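Local coordinates for oxidoreductase, NAD-binding/iron-sulfur cluster-binding protein (Nitratireductor pacificus pht-3B, PDB 6ZXU) that acts as a catabolic reductive dehalogenase, probably stripping halogens from organohalides with a bound cobalamin supplied with electrons by two [4Fe-4S] clusters, at residues P356-R361 with S473-S478; Y419-V424 with T520-M525. All coordinates share one frame; numbering follows the deposited sequence.

Starting from the N-terminal side, the chain first lays down 356-361, in the loop after helix 342-354, then 419-424 leading into strand 422-429, then 473-478 on strand 474-477, and last 520-525, running off strand 514-521. Contact 1 pairs the first and third and closes a loop of 111 residues; contact 2 pairs the second and fourth across 95 residues. The two loops therefore cross. Both contacts reach one antiparallel sheet, in which 514-521 lies between 422-429 and 474-477. They meet where Arg475 O lies 2.9 Å from Thr520 N, and where His477 NE2 lies 2.8 Å from Thr520 OG1. His477 in turn borders the cobalamin-binding residues Val484 and His486.

Contact 1 (P356-R361 with S473-S478); sequences PLQGTR and SARSHS
Arg361 lays its guanidinium flat on that of Arg475, the two planes only 20° apart and their centres 4.0 Å from each other. The overlap is offset: NH2 of Arg361 sits over the rim of the Arg475 group. The opposite face of Arg475 is covered by Gln358, whose CB stands above the centre of the plane at 3.9 Å from CZ, so the group is sandwiched between two side chains of the loop. Its edge is used as well, because NH1 donates to Gly359 O at 2.9 Å, practically in the guanidinium plane, which, with the two covered faces, helps fix the rotation of the group. Arg475 gets there with CG anti to its own N (chi1 -178°) and an extended chain. Glu483 forms a salt bridge with Arg361 NE, and its negative charge probably helps the two like-charged groups to stack.

Beside the stacked arginines the backbones meet at a single beta bridge, Gly359 with Arg475. Ser476 N donates to Gln358 O at 2.8 Å and Thr360 N to Ala474 O at 3.1 Å. Lacking a side chain, Gly359 lets its CA come to 3.6 Å from Ala474 O. At the far end Thr360 OG1 donates to Ser473 OG at 2.9 Å, a hydroxyl that also hydrogen-bonds Glu362 O and His420 NE2.

The loop thus runs beside strand 474-477, an edge strand of its four-stranded antiparallel sheet, whose backbone also bonds to strand 514-521. Helix 445-469 packs against Thr360, Ala474 and Ser476, while Leu357 reaches across to helix 74-85.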
loop_
_atom_site.group_PDB
_atom_site.type_symbol
_atom_site.label_atom_id
_atom_site.label_comp_id
_atom_site.label_asym_id
_atom_site.label_seq_id
_atom_site.Cartn_x
_atom_site.Cartn_y
_atom_site.Cartn_z
ATOM N N PRO A 356 13.556 5.788 -12.641
ATOM C CA PRO A 356 14.414 5.411 -13.784
ATOM C C PRO A 356 14.548 3.922 -13.972
ATOM O O PRO A 356 15.019 3.503 -15.044
ATOM C CB PRO A 356 15.787 6.016 -13.393
ATOM C CG PRO A 356 15.428 7.167 -12.509
ATOM C CD PRO A 356 14.285 6.658 -11.706
ATOM N N LEU A 357 14.107 3.129 -12.979
ATOM C CA LEU A 357 14.243 1.689 -13.055
ATOM C C LEU A 357 12.997 0.993 -13.525
ATOM O O LEU A 357 12.952 -0.203 -13.501
ATOM C CB LEU A 357 14.689 1.107 -11.708
ATOM C CG LEU A 357 15.944 1.710 -11.048
ATOM C CD1 LEU A 357 16.398 0.828 -9.902
ATOM C CD2 LEU A 357 17.072 1.848 -12.019
ATOM N N GLN A 358 11.983 1.756 -13.952
ATOM C CA GLN A 358 10.619 1.159 -14.235
ATOM C C GLN A 358 10.588 0.198 -15.405
ATOM O O GLN A 358 9.801 -0.714 -15.419
ATOM C CB GLN A 358 9.582 2.257 -14.391
ATOM C CG GLN A 358 9.266 2.835 -13.028
ATOM C CD GLN A 358 8.105 3.803 -13.036
ATOM O OE1 GLN A 358 7.309 3.818 -13.949
ATOM N NE2 GLN A 358 8.022 4.621 -12.030
ATOM N N GLY A 359 11.483 0.345 -16.382
ATOM C CA GLY A 359 11.647 -0.635 -17.421
ATOM C C GLY A 359 11.465 -0.153 -18.863
ATOM O O GLY A 359 11.441 1.034 -19.114
ATOM N N THR A 360 11.231 -1.102 -19.765
ATOM C CA THR A 360 11.370 -0.948 -21.191
ATOM C C THR A 360 10.023 -0.979 -21.900
ATOM O O THR A 360 9.099 -1.641 -21.465
ATOM C CB THR A 360 12.150 -2.149 -21.818
ATOM O OG1 THR A 360 11.506 -3.425 -21.485
ATOM C CG2 THR A 360 13.561 -2.151 -21.363
ATOM N N ARG A 361 9.896 -0.196 -22.946
ATOM C CA ARG A 361 8.721 -0.216 -23.801
ATOM C C ARG A 361 8.939 -1.008 -25.101
ATOM O O ARG A 361 7.982 -1.412 -25.715
ATOM C CB ARG A 361 8.302 1.190 -24.144
ATOM C CG ARG A 361 7.966 2.095 -22.988
ATOM C CD ARG A 361 7.647 3.464 -23.452
ATOM N NE ARG A 361 7.445 4.462 -22.376
ATOM C CZ ARG A 361 8.426 5.032 -21.672
ATOM N NH1 ARG A 361 9.676 4.666 -21.877
ATOM N NH2 ARG A 361 8.160 5.940 -20.746
ATOM N N SER A 473 9.670 -7.906 -22.548
ATOM C CA SER A 473 9.658 -6.503 -22.228
ATOM C C SER A 473 8.607 -6.282 -21.056
ATOM O O SER A 473 7.598 -6.941 -21.006
ATOM C CB SER A 473 9.239 -5.682 -23.424
ATOM O OG SER A 473 9.410 -4.320 -23.232
ATOM N N ALA A 474 8.928 -5.383 -20.160
ATOM C CA ALA A 474 8.066 -5.129 -18.987
ATOM C C ALA A 474 8.417 -3.778 -18.431
ATOM O O ALA A 474 9.593 -3.392 -18.386
ATOM C CB ALA A 474 8.242 -6.206 -17.967
ATOM N N ARG A 475 7.387 -3.022 -18.059
ATOM C CA ARG A 475 7.531 -1.710 -17.475
ATOM C C ARG A 475 6.543 -1.552 -16.334
ATOM O O ARG A 475 5.363 -1.898 -16.482
ATOM C CB ARG A 475 7.272 -0.659 -18.518
ATOM C CG ARG A 475 7.472 0.705 -17.955
ATOM C CD ARG A 475 7.615 1.775 -18.941
ATOM N NE ARG A 475 7.658 3.075 -18.259
ATOM C CZ ARG A 475 8.750 3.766 -17.891
ATOM N NH1 ARG A 475 9.976 3.300 -18.119
ATOM N NH2 ARG A 475 8.618 4.934 -17.324
ATOM N N SER A 476 6.998 -1.059 -15.173
ATOM C CA SER A 476 6.032 -0.781 -14.080
ATOM C C SER A 476 5.452 0.625 -14.222
ATOM O O SER A 476 5.971 1.481 -14.913
ATOM C CB SER A 476 6.676 -0.969 -12.701
ATOM O OG SER A 476 7.590 0.013 -12.456
ATOM N N HIS A 477 4.303 0.807 -13.604
ATOM C CA HIS A 477 3.514 2.009 -13.688
ATOM C C HIS A 477 3.112 2.472 -12.300
ATOM O O HIS A 477 2.194 1.935 -11.690
ATOM C CB HIS A 477 2.291 1.680 -14.553
ATOM C CG HIS A 477 2.645 1.211 -15.927
ATOM N ND1 HIS A 477 2.933 2.047 -16.963
ATOM C CD2 HIS A 477 2.723 -0.033 -16.423
ATOM C CE1 HIS A 477 3.163 1.342 -18.046
ATOM N NE2 HIS A 477 3.028 0.082 -17.744
ATOM N N SER A 478 3.848 3.447 -11.791
ATOM C CA SER A 478 3.796 3.913 -10.415
ATOM C C SER A 478 3.036 5.210 -10.262
ATOM O O SER A 478 2.605 5.821 -11.222
ATOM C CB SER A 478 5.233 4.066 -9.887
ATOM O OG SER A 478 5.846 5.166 -10.558
#

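Contact 2 (Y419-V424 with T520-M525); sequences YHDYAV and TTDLPM
Two torsions bring His420 and Thr520 together: CG of His420 lies anti to the carbonyl carbon (chi1 -70°), and OG1 of Thr520 falls between its own N and carbonyl carbon (chi1 53°). The hydroxyl then meets the ring edge, in plane, in a nearly straight hydrogen bond between His420 ND1 and Thr520 OG1, 2.7 Å long. Thr521 CA lies over one ring face, 4.2 Å from the His420 centroid in a CH-pi contact, and Tyr419 CD1 covers the other. On the far side of the strand pair, the bend at chi3 (-66°) swings Met525 CE to 3.5 Å from Tyr422 CB and 3.7 Å from Val424 CG2. Tyr422 and Thr521 form the antiparallel hydrogen-bonded pair, with Tyr422 N to Thr521 O and Thr521 N to Tyr422 O both 2.9 Å. Beyond it, Asp421 N donates to Asp522 OD1 at 3.1 Å, and a water bridges Asp421 OD2 and Asp522 O.

Lys363 forms a salt bridge with Asp522 OD2, which probably offsets the closeness of the two carboxylates. Buried Thr520 OG1 is shared by His420 and His477, while His420 NE2 bonds Ser473 OG; this polar chain holds the His420 ring at both nitrogens, helps orient His477, whose ND1 bonds Glu483 N, and links strands 514-521 and 474-477 to loop residues preceding 422-429 and 474-477.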
loop_
_atom_site.group_PDB
_atom_site.type_symbol
_atom_site.label_atom_id
_atom_site.label_comp_id
_atom_site.label_asym_id
_atom_site.label_seq_id
_atom_site.Cartn_x
_atom_site.Cartn_y
_atom_site.Cartn_z
ATOM N N TYR A 419 2.160 -0.631 -25.882
ATOM C CA TYR A 419 3.323 -1.406 -26.187
ATOM C C TYR A 419 3.408 -2.804 -25.616
ATOM O O TYR A 419 4.225 -3.586 -26.078
ATOM C CB TYR A 419 4.588 -0.572 -25.881
ATOM C CG TYR A 419 4.528 0.166 -24.551
ATOM C CD1 TYR A 419 4.678 -0.511 -23.370
ATOM C CD2 TYR A 419 4.348 1.531 -24.517
ATOM C CE1 TYR A 419 4.619 0.152 -22.134
ATOM C CE2 TYR A 419 4.300 2.213 -23.339
ATOM C CZ TYR A 419 4.420 1.504 -22.121
ATOM O OH TYR A 419 4.443 2.209 -20.922
ATOM N N HIS A 420 2.607 -3.186 -24.599
ATOM C CA HIS A 420 2.670 -4.475 -24.014
ATOM C C HIS A 420 1.281 -5.137 -24.046
ATOM O O HIS A 420 0.272 -4.488 -24.004
ATOM C CB HIS A 420 3.108 -4.439 -22.559
ATOM C CG HIS A 420 4.518 -4.063 -22.352
ATOM N ND1 HIS A 420 4.925 -3.256 -21.324
ATOM C CD2 HIS A 420 5.631 -4.330 -23.079
ATOM C CE1 HIS A 420 6.229 -3.045 -21.421
ATOM N NE2 HIS A 420 6.667 -3.691 -22.483
ATOM N N ASP A 421 1.284 -6.448 -24.012
ATOM C CA ASP A 421 0.076 -7.273 -24.117
ATOM C C ASP A 421 -0.693 -7.524 -22.857
ATOM O O ASP A 421 -1.865 -7.751 -22.918
ATOM C CB ASP A 421 0.503 -8.628 -24.666
ATOM C CG ASP A 421 0.925 -8.574 -26.195
ATOM O OD1 ASP A 421 0.487 -7.638 -26.895
ATOM O OD2 ASP A 421 1.741 -9.461 -26.620
ATOM N N TYR A 422 -0.002 -7.573 -21.709
ATOM C CA TYR A 422 -0.618 -7.963 -20.458
ATOM C C TYR A 422 -0.355 -6.944 -19.358
ATOM O O TYR A 422 0.630 -6.237 -19.391
ATOM C CB TYR A 422 -0.096 -9.323 -19.987
ATOM C CG TYR A 422 -0.353 -10.455 -20.922
ATOM C CD1 TYR A 422 -1.618 -11.046 -20.975
ATOM C CD2 TYR A 422 0.615 -10.838 -21.873
ATOM C CE1 TYR A 422 -1.905 -12.041 -21.877
ATOM C CE2 TYR A 422 0.336 -11.826 -22.787
ATOM C CZ TYR A 422 -0.901 -12.418 -22.769
ATOM O OH TYR A 422 -1.200 -13.402 -23.630
ATOM N N ALA A 423 -1.267 -6.897 -18.399
ATOM C CA ALA A 423 -1.132 -6.046 -17.199
ATOM C C ALA A 423 -1.180 -6.952 -16.001
ATOM O O ALA A 423 -2.099 -7.778 -15.861
ATOM C CB ALA A 423 -2.262 -5.027 -17.107
ATOM N N VAL A 424 -0.143 -6.892 -15.195
ATOM C CA VAL A 424 -0.118 -7.547 -13.890
ATOM C C VAL A 424 -0.453 -6.462 -12.853
ATOM O O VAL A 424 0.171 -5.426 -12.781
ATOM C CB VAL A 424 1.230 -8.160 -13.577
ATOM C CG1 VAL A 424 1.197 -8.906 -12.222
ATOM C CG2 VAL A 424 1.591 -9.105 -14.719
ATOM N N THR A 520 3.117 -3.676 -16.873
ATOM C CA THR A 520 2.756 -4.301 -18.146
ATOM C C THR A 520 3.907 -5.171 -18.633
ATOM O O THR A 520 5.060 -4.923 -18.294
ATOM C CB THR A 520 2.356 -3.270 -19.166
ATOM O OG1 THR A 520 3.362 -2.263 -19.300
ATOM C CG2 THR A 520 1.015 -2.590 -18.710
ATOM N N THR A 521 3.578 -6.182 -19.412
ATOM C CA THR A 521 4.557 -7.098 -19.922
ATOM C C THR A 521 4.067 -7.817 -21.157
ATOM O O THR A 521 2.888 -7.932 -21.396
ATOM C CB THR A 521 4.995 -8.098 -18.834
ATOM O OG1 THR A 521 6.102 -8.911 -19.279
ATOM C CG2 THR A 521 3.887 -8.971 -18.308
ATOM N N ASP A 522 5.033 -8.440 -21.873
ATOM C CA ASP A 522 4.737 -9.414 -22.946
ATOM C C ASP A 522 4.813 -10.870 -22.532
ATOM O O ASP A 522 4.445 -11.747 -23.322
ATOM C CB ASP A 522 5.672 -9.159 -24.163
ATOM C CG ASP A 522 5.359 -7.860 -24.864
ATOM O OD1 ASP A 522 4.124 -7.436 -24.902
ATOM O OD2 ASP A 522 6.368 -7.246 -25.337
ATOM N N LEU A 523 5.202 -11.181 -21.290
ATOM C CA LEU A 523 5.186 -12.564 -20.851
ATOM C C LEU A 523 3.838 -13.196 -20.990
ATOM O O LEU A 523 2.863 -12.713 -20.448
ATOM C CB LEU A 523 5.627 -12.669 -19.414
ATOM C CG LEU A 523 5.676 -14.046 -18.833
ATOM C CD1 LEU A 523 6.853 -14.804 -19.446
ATOM C CD2 LEU A 523 5.799 -14.004 -17.312
ATOM N N PRO A 524 3.715 -14.292 -21.752
ATOM C CA PRO A 524 2.380 -14.932 -21.923
ATOM C C PRO A 524 1.839 -15.549 -20.655
ATOM O O PRO A 524 2.523 -16.377 -20.044
ATOM C CB PRO A 524 2.621 -16.036 -23.020
ATOM C CG PRO A 524 3.819 -15.531 -23.736
ATOM C CD PRO A 524 4.701 -14.837 -22.701
ATOM N N MET A 525 0.616 -15.123 -20.280
ATOM C CA MET A 525 -0.003 -15.558 -19.032
ATOM C C MET A 525 -1.475 -15.767 -19.257
ATOM O O MET A 525 -2.048 -14.960 -19.984
ATOM C CB MET A 525 0.190 -14.477 -17.956
ATOM C CG MET A 525 1.606 -14.202 -17.576
ATOM S SD MET A 525 1.892 -12.765 -16.500
ATOM C CE MET A 525 1.391 -11.445 -17.595
HETATM O O HOH W 1 2.799 -11.742 -25.406
#